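Local coordinates for oxidoreductase, putative (Neosartorya fumigata, PDB 6SKX), which probably catalyses the NADPH-dependent reductive amination of carbonyl compounds, reducing the intermediate imines to amines, at residues M233-I238 / E260-A265; G180-T185 / A252-P257; K213-Q218 / D273-L278; T14-R19 / S122-P127. All blocks are in the same frame, centred on the assembly; numbering follows the deposited sequence.

Contact 4 comes first along the chain: 122-127, the connection between two strands, returns to helix 11-22 and closes a loop wholly within the coenzyme-binding domain. The other three contacts lie in the helical C-terminal half and interlock. Helix 162-188 opens contact 2, helix 194-221 opens contact 3 and helix 231-248 opens contact 1; 252-257, 260-265 and 273-278 then close contacts 2, 1 and 3 in turn. Contact 2 therefore crosses both others, whereas contact 1 opens and closes between the segments of contact 3. Contact 1 touches both neighbours, through Ile238 with Ile255 and Phe261 with Leu278. Contact 4 lies about 43 Å from contact 1, centre to centre.

Contact 1. Residues M233-I238 / E260-A265; sequences MQLVGI and EFMQKA
Met262 of helix 256-267 touches three residues on the facing side of helix 231-248, and a different part of its side chain meets each of them. Its CB lies 3.9 Å from Leu235 CG, where the two side chains pass alongside each other in opposite directions. Farther out, Met262 SD rests 4.0 Å from Gln234 CB. The chain then bends at its last torsion (chi3 -79°), which brings the methyl round to Ile238: Met262 CE and Ile238 CD1 meet tip to tip at 3.4 Å, closer than carbons usually pack. Leu235 spreads beyond the methionine as well. Its CD1 lies against the backbone, 4.1 Å from Gln263 N, while its CD2 is 4.3 Å from CG of the exposed Gln263.

The next shell holds these groups in place. Gln234 uses its CB for the methionine sulfur but sends its amide away from it, and OE1 is hydrogen-bonded to Tyr175 OH of the second subunit. That tyrosine also packs on Ile238, while Leu235 also touches Val266, farther along the methionine's helix. On another side of helix 256-267, Phe261 meets the Phe254 ring of the second subunit.

The segments 233-238 and 260-265 run roughly antiparallel, their axes approaching to 10.4 Å at 152°, and the side-chain contacts between them are mainly apolar, with no polar bond between the two segments. Gln234 lies beside Ser229, an NADP-binding residue. Such a helix pair, covered by a partner subunit, belongs to the helical C-terminal domain of reductive aminases, which builds the dimer.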
loop_
_atom_site.group_PDB
_atom_site.type_symbol
_atom_site.label_atom_id
_atom_site.label_comp_id
_atom_site.label_asym_id
_atom_site.label_seq_id
_atom_site.Cartn_x
_atom_site.Cartn_y
_atom_site.Cartn_z
ATOM N N MET A 233 -14.545 -12.534 9.295
ATOM C CA MET A 233 -13.267 -13.259 9.569
ATOM C C MET A 233 -12.101 -12.258 9.582
ATOM O O MET A 233 -11.097 -12.539 10.252
ATOM C CB MET A 233 -12.948 -14.336 8.525
ATOM C CG MET A 233 -14.099 -15.266 8.146
ATOM S SD MET A 233 -13.522 -16.573 6.992
ATOM C CE MET A 233 -14.837 -16.569 5.772
ATOM N N GLN A 234 -12.212 -11.149 8.843
ATOM C CA GLN A 234 -11.108 -10.166 8.678
ATOM C C GLN A 234 -11.026 -9.273 9.926
ATOM O O GLN A 234 -9.898 -8.961 10.348
ATOM C CB GLN A 234 -11.261 -9.398 7.363
ATOM C CG GLN A 234 -10.740 -10.196 6.172
ATOM C CD GLN A 234 -10.647 -9.388 4.905
ATOM O OE1 GLN A 234 -10.036 -8.331 4.874
ATOM N NE2 GLN A 234 -11.268 -9.877 3.847
ATOM N N LEU A 235 -12.157 -8.930 10.536
ATOM C CA LEU A 235 -12.190 -8.175 11.818
ATOM C C LEU A 235 -11.468 -8.938 12.952
ATOM O O LEU A 235 -10.832 -8.265 13.808
ATOM C CB LEU A 235 -13.649 -7.888 12.170
ATOM C CG LEU A 235 -14.140 -6.505 11.751
ATOM C CD1 LEU A 235 -15.650 -6.374 11.911
ATOM C CD2 LEU A 235 -13.431 -5.427 12.555
ATOM N N VAL A 236 -11.513 -10.276 12.960
ATOM C CA VAL A 236 -10.797 -11.105 13.980
ATOM C C VAL A 236 -9.311 -11.102 13.601
ATOM O O VAL A 236 -8.457 -11.056 14.524
ATOM C CB VAL A 236 -11.412 -12.518 14.220
ATOM C CG1 VAL A 236 -12.708 -12.776 13.458
ATOM C CG2 VAL A 236 -10.449 -13.687 14.003
ATOM N N GLY A 237 -9.016 -11.119 12.295
ATOM C CA GLY A 237 -7.665 -10.912 11.740
ATOM C C GLY A 237 -7.079 -9.584 12.197
ATOM O O GLY A 237 -5.915 -9.578 12.659
ATOM N N ILE A 238 -7.858 -8.495 12.122
ATOM C CA ILE A 238 -7.396 -7.140 12.563
ATOM C C ILE A 238 -7.131 -7.149 14.077
ATOM O O ILE A 238 -6.136 -6.541 14.472
ATOM C CB ILE A 238 -8.362 -6.013 12.146
ATOM C CG1 ILE A 238 -8.108 -5.556 10.711
ATOM C CG2 ILE A 238 -8.243 -4.817 13.074
ATOM C CD1 ILE A 238 -8.289 -6.613 9.689
ATOM N N GLU A 260 -12.783 0.520 12.281
ATOM C CA GLU A 260 -14.054 1.292 12.398
ATOM C C GLU A 260 -14.908 1.069 11.134
ATOM O O GLU A 260 -16.077 0.691 11.291
ATOM C CB GLU A 260 -13.781 2.760 12.728
ATOM N N PHE A 261 -14.358 1.190 9.922
ATOM C CA PHE A 261 -15.161 1.066 8.669
ATOM C C PHE A 261 -15.686 -0.365 8.508
ATOM O O PHE A 261 -16.758 -0.552 7.891
ATOM C CB PHE A 261 -14.400 1.456 7.390
ATOM C CG PHE A 261 -14.102 2.927 7.250
ATOM C CD1 PHE A 261 -15.121 3.837 7.034
ATOM C CD2 PHE A 261 -12.802 3.405 7.343
ATOM C CE1 PHE A 261 -14.846 5.193 6.927
ATOM C CE2 PHE A 261 -12.532 4.761 7.256
ATOM C CZ PHE A 261 -13.553 5.650 7.030
ATOM N N MET A 262 -14.938 -1.364 8.965
ATOM C CA MET A 262 -15.374 -2.772 8.803
ATOM C C MET A 262 -16.549 -3.020 9.758
ATOM O O MET A 262 -17.522 -3.650 9.290
ATOM C CB MET A 262 -14.232 -3.768 9.034
ATOM C CG MET A 262 -13.467 -4.065 7.761
ATOM S SD MET A 262 -12.510 -5.595 7.810
ATOM C CE MET A 262 -11.096 -5.013 8.741
ATOM N N GLN A 263 -16.496 -2.471 10.987
ATOM C CA GLN A 263 -17.608 -2.514 11.985
ATOM C C GLN A 263 -18.866 -1.858 11.401
ATOM O O GLN A 263 -19.898 -2.559 11.293
ATOM C CB GLN A 263 -17.251 -1.807 13.294
ATOM C CG GLN A 263 -15.838 -2.108 13.765
ATOM C CD GLN A 263 -15.684 -2.218 15.258
ATOM O OE1 GLN A 263 -15.311 -1.263 15.945
ATOM N NE2 GLN A 263 -15.955 -3.410 15.759
ATOM N N LYS A 264 -18.803 -0.579 11.014
ATOM C CA LYS A 264 -19.993 0.132 10.476
ATOM C C LYS A 264 -20.654 -0.750 9.398
ATOM O O LYS A 264 -21.886 -0.808 9.389
ATOM C CB LYS A 264 -19.645 1.544 9.989
ATOM C CG LYS A 264 -19.400 2.593 11.077
ATOM N N ALA A 265 -19.884 -1.460 8.563
ATOM C CA ALA A 265 -20.391 -2.275 7.428
ATOM C C ALA A 265 -21.069 -3.584 7.888
ATOM O O ALA A 265 -22.074 -3.961 7.249
ATOM C CB ALA A 265 -19.281 -2.564 6.444
#

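Contact 2. Residues G180-T185 / A252-P257; sequences GFLHAT and AEFIRP
The CA atoms of His183 and Phe254 come within 6.9 Å where helix 162-188 passes the 3-10 turn 253-255 that leads into helix 256-267. The long helix belongs to the all-helical C-terminal half of this reductive aminase fold, and the contact is buried in that half, away from the annotated coenzyme residues. In the turn, Ile255 N bonds to Ala252 O at 3.1 Å, a tight bend that presents Phe254 and Ile255 to the helix together.

Phe254 extends toward the helix past His183, the two side chains running in opposite directions, and its CD2 lies 4.1 Å from His183 CB. The far end of the ring meets Leu182, which comes in at a slant: Leu182 CB is 3.9 Å from Phe254 CE2, and Leu182 CD1 is 4.0 Å from Phe254 CZ. The same phenylalanine ring also meets Phe261 of the second subunit, with planes about 35° apart, so the contact continues into the dimer interface.

With CG anti to the backbone N (chi1 -166°), the His183 imidazole extends across to the turn, and its ND1 lies 4.1 Å from Phe254 CB. The Ile255 and His183 side chains cross at about a right angle, and Ile255 also packs on Ile238, Ile241 and Ile242 of helix 231-248. Beyond these carbons the imidazole has a polar partner, for NE2 is hydrogen-bonded to Ser245 OG, while at the edge of the ring CE1 sits 4.0 Å from Ile255 CG2.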
loop_
_atom_site.group_PDB
_atom_site.type_symbol
_atom_site.label_atom_id
_atom_site.label_comp_id
_atom_site.label_asym_id
_atom_site.label_seq_id
_atom_site.Cartn_x
_atom_site.Cartn_y
_atom_site.Cartn_z
ATOM N N GLY A 180 1.273 1.030 5.857
ATOM C CA GLY A 180 1.458 -0.433 5.864
ATOM C C GLY A 180 2.918 -0.799 6.084
ATOM O O GLY A 180 3.209 -1.651 6.946
ATOM N N PHE A 181 3.816 -0.173 5.324
ATOM C CA PHE A 181 5.274 -0.426 5.397
ATOM C C PHE A 181 5.789 -0.174 6.815
ATOM O O PHE A 181 6.599 -0.996 7.283
ATOM C CB PHE A 181 6.017 0.444 4.395
ATOM C CG PHE A 181 7.491 0.562 4.671
ATOM C CD1 PHE A 181 8.378 -0.390 4.192
ATOM C CD2 PHE A 181 7.991 1.659 5.364
ATOM C CE1 PHE A 181 9.738 -0.276 4.434
ATOM C CE2 PHE A 181 9.351 1.776 5.592
ATOM C CZ PHE A 181 10.218 0.810 5.130
ATOM N N LEU A 182 5.334 0.914 7.452
ATOM C CA LEU A 182 5.772 1.334 8.804
ATOM C C LEU A 182 5.229 0.353 9.850
ATOM O O LEU A 182 6.048 -0.107 10.646
ATOM C CB LEU A 182 5.357 2.791 9.082
ATOM C CG LEU A 182 6.197 3.853 8.360
ATOM C CD1 LEU A 182 5.587 5.236 8.503
ATOM C CD2 LEU A 182 7.643 3.855 8.839
ATOM N N HIS A 183 3.924 0.054 9.860
ATOM C CA HIS A 183 3.275 -0.879 10.832
ATOM C C HIS A 183 3.972 -2.238 10.741
ATOM O O HIS A 183 4.297 -2.785 11.797
ATOM C CB HIS A 183 1.757 -0.999 10.588
ATOM C CG HIS A 183 0.971 -1.637 11.683
ATOM N ND1 HIS A 183 -0.428 -1.676 11.654
ATOM C CD2 HIS A 183 1.355 -2.274 12.819
ATOM C CE1 HIS A 183 -0.871 -2.308 12.730
ATOM N NE2 HIS A 183 0.210 -2.656 13.488
ATOM N N ALA A 184 4.265 -2.704 9.518
ATOM C CA ALA A 184 4.852 -4.033 9.228
ATOM C C ALA A 184 6.310 -4.089 9.687
ATOM O O ALA A 184 6.661 -5.063 10.390
ATOM C CB ALA A 184 4.744 -4.341 7.754
ATOM N N THR A 185 7.135 -3.122 9.258
ATOM C CA THR A 185 8.583 -3.068 9.603
ATOM C C THR A 185 8.765 -2.933 11.125
ATOM O O THR A 185 9.682 -3.552 11.672
ATOM C CB THR A 185 9.311 -1.977 8.819
ATOM O OG1 THR A 185 9.121 -2.240 7.430
ATOM C CG2 THR A 185 10.796 -1.963 9.116
ATOM N N ALA A 252 -0.746 0.521 17.149
ATOM C CA ALA A 252 -1.743 -0.054 16.222
ATOM C C ALA A 252 -2.599 1.042 15.562
ATOM O O ALA A 252 -3.598 0.692 14.877
ATOM C CB ALA A 252 -2.600 -1.023 16.999
ATOM N N GLU A 253 -2.267 2.325 15.743
ATOM C CA GLU A 253 -3.153 3.461 15.322
ATOM C C GLU A 253 -3.474 3.353 13.818
ATOM O O GLU A 253 -4.641 3.537 13.435
ATOM C CB GLU A 253 -2.501 4.809 15.648
ATOM C CG GLU A 253 -2.493 5.164 17.129
ATOM C CD GLU A 253 -3.855 5.226 17.816
ATOM O OE1 GLU A 253 -4.837 5.585 17.152
ATOM O OE2 GLU A 253 -3.929 4.902 19.022
ATOM N N PHE A 254 -2.470 3.016 13.005
ATOM C CA PHE A 254 -2.529 2.880 11.528
ATOM C C PHE A 254 -3.670 1.992 11.036
ATOM O O PHE A 254 -4.124 2.300 9.920
ATOM C CB PHE A 254 -1.232 2.276 10.998
ATOM C CG PHE A 254 -0.110 3.251 10.803
ATOM C CD1 PHE A 254 -0.296 4.408 10.057
ATOM C CD2 PHE A 254 1.147 2.983 11.318
ATOM C CE1 PHE A 254 0.755 5.283 9.842
ATOM C CE2 PHE A 254 2.195 3.856 11.099
ATOM C CZ PHE A 254 1.995 5.005 10.359
ATOM N N ILE A 255 -4.092 0.956 11.782
ATOM C CA ILE A 255 -5.122 -0.036 11.316
ATOM C C ILE A 255 -6.485 0.235 11.975
ATOM O O ILE A 255 -7.479 -0.388 11.516
ATOM C CB ILE A 255 -4.663 -1.504 11.543
ATOM C CG1 ILE A 255 -5.343 -2.480 10.582
ATOM C CG2 ILE A 255 -4.873 -1.953 12.990
ATOM C CD1 ILE A 255 -4.646 -3.836 10.481
ATOM N N ARG A 256 -6.563 1.156 12.946
ATOM C CA ARG A 256 -7.817 1.489 13.686
ATOM C C ARG A 256 -8.888 2.050 12.753
ATOM O O ARG A 256 -10.039 1.598 12.815
ATOM C CB ARG A 256 -7.530 2.388 14.896
ATOM C CG ARG A 256 -6.838 1.649 16.038
ATOM C CD ARG A 256 -7.373 1.961 17.427
ATOM N NE ARG A 256 -7.072 0.905 18.399
ATOM C CZ ARG A 256 -5.909 0.747 19.039
ATOM N NH1 ARG A 256 -4.894 1.571 18.822
ATOM N NH2 ARG A 256 -5.763 -0.254 19.894
ATOM N N PRO A 257 -8.571 2.987 11.823
ATOM C CA PRO A 257 -9.576 3.492 10.887
ATOM C C PRO A 257 -10.225 2.367 10.065
ATOM O O PRO A 257 -11.419 2.401 9.906
ATOM C CB PRO A 257 -8.802 4.491 10.015
ATOM C CG PRO A 257 -7.658 4.898 10.909
ATOM C CD PRO A 257 -7.264 3.614 11.612
#

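Contact 3. Residues K213-Q218 / D273-L278; sequences KGMAKQ and DDISSL
Met215 faces Ile275 and Ser276 from helix 194-221, and its side chain can be traced outward across the contact. CB lies 4.2 Å from Ser276 CB, at the point where the two backbones are nearest. Beyond CG the chain is extended (chi2 175°, chi3 -166°) and reaches back to the preceding residue, Ile275: SD stands 3.4 Å from Ile275 CG2, and the terminal CE is 3.3 Å from that same methyl, a very snug pair of carbons. Met215 also packs on Phe178 of the second subunit.

One helical turn further on, Gln218 adds its aliphatic base, with CB 3.8 Å from Ser276 CB. On the other segment, Asp274 O takes two bonds that fix the start of the 3-10 turn, one from Ser277 N at 3.1 Å and one from Ser277 OG at 2.7 Å, the latter almost straight on the carbonyl (175°).

Ile275 leads on to Gln234, and the Asp274 side chain lies about 6 Å from that of Ser229, an NADP-binding residue. The arrangement joins the C-terminal segment 273-278 to helix 194-221 within the helical C-terminal domain that, as in related imine reductases, completes the coenzyme cleft.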
loop_
_atom_site.group_PDB
_atom_site.type_symbol
_atom_site.label_atom_id
_atom_site.label_comp_id
_atom_site.label_asym_id
_atom_site.label_seq_id
_atom_site.Cartn_x
_atom_site.Cartn_y
_atom_site.Cartn_z
ATOM N N LYS A 213 -7.112 -4.894 -8.382
ATOM C CA LYS A 213 -7.793 -4.840 -9.706
ATOM C C LYS A 213 -9.174 -5.512 -9.557
ATOM O O LYS A 213 -10.209 -4.876 -9.866
ATOM C CB LYS A 213 -6.944 -5.526 -10.779
ATOM C CG LYS A 213 -5.739 -4.728 -11.268
ATOM C CD LYS A 213 -4.781 -5.561 -12.112
ATOM C CE LYS A 213 -3.716 -4.725 -12.783
ATOM N NZ LYS A 213 -2.539 -5.544 -13.152
ATOM N N GLY A 214 -9.188 -6.740 -9.034
ATOM C CA GLY A 214 -10.416 -7.507 -8.732
ATOM C C GLY A 214 -11.405 -6.695 -7.911
ATOM O O GLY A 214 -12.603 -6.717 -8.257
ATOM N N MET A 215 -10.931 -5.974 -6.891
ATOM C CA MET A 215 -11.793 -5.167 -5.983
ATOM C C MET A 215 -12.421 -3.988 -6.738
ATOM O O MET A 215 -13.555 -3.581 -6.384
ATOM C CB MET A 215 -11.008 -4.591 -4.806
ATOM C CG MET A 215 -10.612 -5.600 -3.746
ATOM S SD MET A 215 -9.575 -4.712 -2.553
ATOM C CE MET A 215 -8.852 -6.047 -1.617
ATOM N N ALA A 216 -11.704 -3.414 -7.698
ATOM C CA ALA A 216 -12.193 -2.244 -8.460
ATOM C C ALA A 216 -13.346 -2.703 -9.362
ATOM O O ALA A 216 -14.333 -1.957 -9.439
ATOM C CB ALA A 216 -11.078 -1.586 -9.258
ATOM N N LYS A 217 -13.219 -3.877 -9.996
ATOM C CA LYS A 217 -14.280 -4.506 -10.837
ATOM C C LYS A 217 -15.548 -4.700 -9.992
ATOM O O LYS A 217 -16.639 -4.355 -10.494
ATOM C CB LYS A 217 -13.801 -5.833 -11.440
ATOM C CG LYS A 217 -14.882 -6.656 -12.136
ATOM N N GLN A 218 -15.405 -5.190 -8.752
ATOM C CA GLN A 218 -16.529 -5.381 -7.799
ATOM C C GLN A 218 -17.191 -4.027 -7.511
ATOM O O GLN A 218 -18.397 -4.018 -7.279
ATOM C CB GLN A 218 -16.082 -6.056 -6.494
ATOM C CG GLN A 218 -15.718 -7.538 -6.644
ATOM C CD GLN A 218 -15.452 -8.290 -5.355
ATOM O OE1 GLN A 218 -15.150 -9.482 -5.374
ATOM N NE2 GLN A 218 -15.562 -7.622 -4.215
ATOM N N ASP A 273 -19.887 -10.026 2.873
ATOM C CA ASP A 273 -19.372 -9.377 1.630
ATOM C C ASP A 273 -17.849 -9.120 1.748
ATOM O O ASP A 273 -17.280 -9.296 2.856
ATOM C CB ASP A 273 -20.209 -8.132 1.306
ATOM N N ASP A 274 -17.203 -8.755 0.629
ATOM C CA ASP A 274 -15.732 -8.525 0.499
ATOM C C ASP A 274 -15.363 -7.090 0.925
ATOM O O ASP A 274 -16.270 -6.298 1.226
ATOM C CB ASP A 274 -15.238 -8.815 -0.927
ATOM C CG ASP A 274 -14.670 -10.211 -1.120
ATOM O OD1 ASP A 274 -14.217 -10.792 -0.122
ATOM O OD2 ASP A 274 -14.678 -10.701 -2.271
ATOM N N ILE A 275 -14.062 -6.770 0.918
ATOM C CA ILE A 275 -13.471 -5.471 1.373
ATOM C C ILE A 275 -13.897 -4.344 0.409
ATOM O O ILE A 275 -14.076 -3.189 0.851
ATOM C CB ILE A 275 -11.935 -5.635 1.504
ATOM C CG1 ILE A 275 -11.407 -5.269 2.891
ATOM C CG2 ILE A 275 -11.195 -4.887 0.411
ATOM C CD1 ILE A 275 -11.839 -3.908 3.379
ATOM N N SER A 276 -14.079 -4.654 -0.873
ATOM C CA SER A 276 -14.651 -3.735 -1.893
ATOM C C SER A 276 -15.912 -3.040 -1.352
ATOM O O SER A 276 -16.120 -1.851 -1.672
ATOM C CB SER A 276 -14.930 -4.478 -3.183
ATOM O OG SER A 276 -15.731 -5.625 -2.945
ATOM N N SER A 277 -16.702 -3.737 -0.527
ATOM C CA SER A 277 -18.012 -3.272 0.005
ATOM C C SER A 277 -17.859 -2.001 0.854
ATOM O O SER A 277 -18.883 -1.334 1.097
ATOM C CB SER A 277 -18.690 -4.373 0.795
ATOM O OG SER A 277 -18.091 -4.528 2.079
ATOM N N LEU A 278 -16.644 -1.681 1.313
ATOM C CA LEU A 278 -16.393 -0.526 2.220
ATOM C C LEU A 278 -16.464 0.805 1.450
ATOM O O LEU A 278 -16.487 1.886 2.119
ATOM C CB LEU A 278 -15.023 -0.694 2.892
ATOM C CG LEU A 278 -15.034 -1.052 4.381
ATOM C CD1 LEU A 278 -15.672 -2.408 4.614
ATOM C CD2 LEU A 278 -13.628 -1.047 4.954
#

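Contact 4. Residues T14-R19 / S122-P127; sequences TALASR and SMIGSP
Ile124 packs against Ala15, Leu16 and Arg19 of helix 11-22, the first helix of the Rossmann fold and the helical part of its strand-turn-helix, which carries a GxGxxG-type pattern. The apolar contacts share out the branches of the isoleucine. Its CB faces Ala15 CB at 4.2 Å, while CD1 points to the tip of Leu16, whose CD2 is 4.0 Å away. The remaining methyl, CG2, settles on the helix itself, 3.8 Å from Ala15 O and 4.1 Å from Arg19 CB. Ile124 also comes close to Met12, an NADP-binding residue, so this loop between strands 111-118 and 130-135 flanks the coenzyme end of the helix.

A second kind of contact is made by the flat end of Arg19. The side chain bends at chi2 (57°) and lays its guanidinium over the loop, with Gly125 CA beneath one face, 3.7 Å from Arg19 NE. Its polar atoms pair elsewhere: NE is hydrogen-bonded to Val149 O, and Glu23 meets the charge in a salt bridge with NH2.

Backbone bonding shapes the loop that receives these groups. Met123 to Ser126 form a type II beta turn, with Gly125 at the position of positive phi (94°). Met123 O accepts from two donors of one residue: Ser126 N closes the turn at 3.0 Å, and Ser126 OG approaches in the carbonyl plane, on a lone pair, also at 3.0 Å.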
loop_
_atom_site.group_PDB
_atom_site.type_symbol
_atom_site.label_atom_id
_atom_site.label_comp_id
_atom_site.label_asym_id
_atom_site.label_seq_id
_atom_site.Cartn_x
_atom_site.Cartn_y
_atom_site.Cartn_z
ATOM N N THR A 14 14.429 22.429 -10.279
ATOM C CA THR A 14 15.828 22.185 -10.734
ATOM C C THR A 14 15.814 21.039 -11.746
ATOM O O THR A 14 16.376 21.218 -12.842
ATOM C CB THR A 14 16.764 21.973 -9.527
ATOM O OG1 THR A 14 16.851 23.234 -8.838
ATOM C CG2 THR A 14 18.147 21.483 -9.910
ATOM N N ALA A 15 15.117 19.941 -11.454
ATOM C CA ALA A 15 14.976 18.809 -12.400
ATOM C C ALA A 15 14.233 19.237 -13.682
ATOM O O ALA A 15 14.651 18.793 -14.756
ATOM C CB ALA A 15 14.300 17.637 -11.722
ATOM N N LEU A 16 13.164 20.058 -13.619
ATOM C CA LEU A 16 12.447 20.504 -14.852
ATOM C C LEU A 16 13.383 21.375 -15.703
ATOM O O LEU A 16 13.476 21.153 -16.910
ATOM C CB LEU A 16 11.174 21.281 -14.528
ATOM C CG LEU A 16 10.185 20.635 -13.560
ATOM C CD1 LEU A 16 8.899 21.439 -13.529
ATOM C CD2 LEU A 16 9.888 19.200 -13.942
ATOM N N ALA A 17 14.103 22.305 -15.089
ATOM C CA ALA A 17 14.983 23.235 -15.823
ATOM C C ALA A 17 16.165 22.482 -16.460
ATOM O O ALA A 17 16.403 22.706 -17.664
ATOM C CB ALA A 17 15.419 24.335 -14.884
ATOM N N SER A 18 16.854 21.609 -15.708
ATOM C CA SER A 18 17.951 20.724 -16.213
ATOM C C SER A 18 17.507 20.027 -17.480
ATOM O O SER A 18 18.243 20.087 -18.497
ATOM C CB SER A 18 18.412 19.656 -15.266
ATOM O OG SER A 18 19.268 20.224 -14.318
ATOM N N ARG A 19 16.366 19.375 -17.383
ATOM C CA ARG A 19 15.792 18.593 -18.505
ATOM C C ARG A 19 15.512 19.500 -19.716
ATOM O O ARG A 19 15.934 19.139 -20.838
ATOM C CB ARG A 19 14.549 17.871 -17.984
ATOM C CG ARG A 19 13.978 16.887 -18.972
ATOM C CD ARG A 19 14.982 15.843 -19.415
ATOM N NE ARG A 19 14.308 15.180 -20.515
ATOM C CZ ARG A 19 14.883 14.450 -21.454
ATOM N NH1 ARG A 19 16.190 14.240 -21.447
ATOM N NH2 ARG A 19 14.126 13.935 -22.405
ATOM N N SER A 122 14.404 12.729 -9.573
ATOM C CA SER A 122 15.335 11.822 -10.301
ATOM C C SER A 122 14.614 11.083 -11.442
ATOM O O SER A 122 15.298 10.681 -12.389
ATOM C CB SER A 122 16.032 10.851 -9.327
ATOM O OG SER A 122 15.092 10.206 -8.469
ATOM N N MET A 123 13.286 10.916 -11.374
ATOM C CA MET A 123 12.467 10.232 -12.413
ATOM C C MET A 123 12.203 11.164 -13.610
ATOM O O MET A 123 11.781 10.645 -14.682
ATOM C CB MET A 123 11.121 9.764 -11.836
ATOM C CG MET A 123 11.213 8.483 -10.980
ATOM S SD MET A 123 9.744 8.153 -9.965
ATOM C CE MET A 123 8.538 7.678 -11.196
ATOM N N ILE A 124 12.400 12.480 -13.463
ATOM C CA ILE A 124 12.055 13.449 -14.543
ATOM C C ILE A 124 12.894 13.112 -15.787
ATOM O O ILE A 124 14.142 13.005 -15.663
ATOM C CB ILE A 124 12.207 14.924 -14.074
ATOM C CG1 ILE A 124 11.080 15.303 -13.106
ATOM C CG2 ILE A 124 12.263 15.887 -15.258
ATOM C CD1 ILE A 124 9.696 15.164 -13.708
ATOM N N GLY A 125 12.230 12.948 -16.941
ATOM C CA GLY A 125 12.888 12.587 -18.220
ATOM C C GLY A 125 12.913 11.086 -18.503
ATOM O O GLY A 125 13.215 10.730 -19.635
ATOM N N SER A 126 12.608 10.237 -17.521
ATOM C CA SER A 126 12.586 8.761 -17.661
ATOM C C SER A 126 11.213 8.334 -18.161
ATOM O O SER A 126 10.239 9.054 -17.988
ATOM C CB SER A 126 12.916 8.099 -16.359
ATOM O OG SER A 126 11.727 7.763 -15.652
ATOM N N PRO A 127 11.078 7.145 -18.780
ATOM C CA PRO A 127 9.767 6.645 -19.204
ATOM C C PRO A 127 8.763 6.339 -18.077
ATOM O O PRO A 127 7.617 6.102 -18.389
ATOM C CB PRO A 127 10.073 5.319 -19.931
ATOM C CG PRO A 127 11.571 5.364 -20.220
ATOM C CD PRO A 127 12.182 6.242 -19.145
#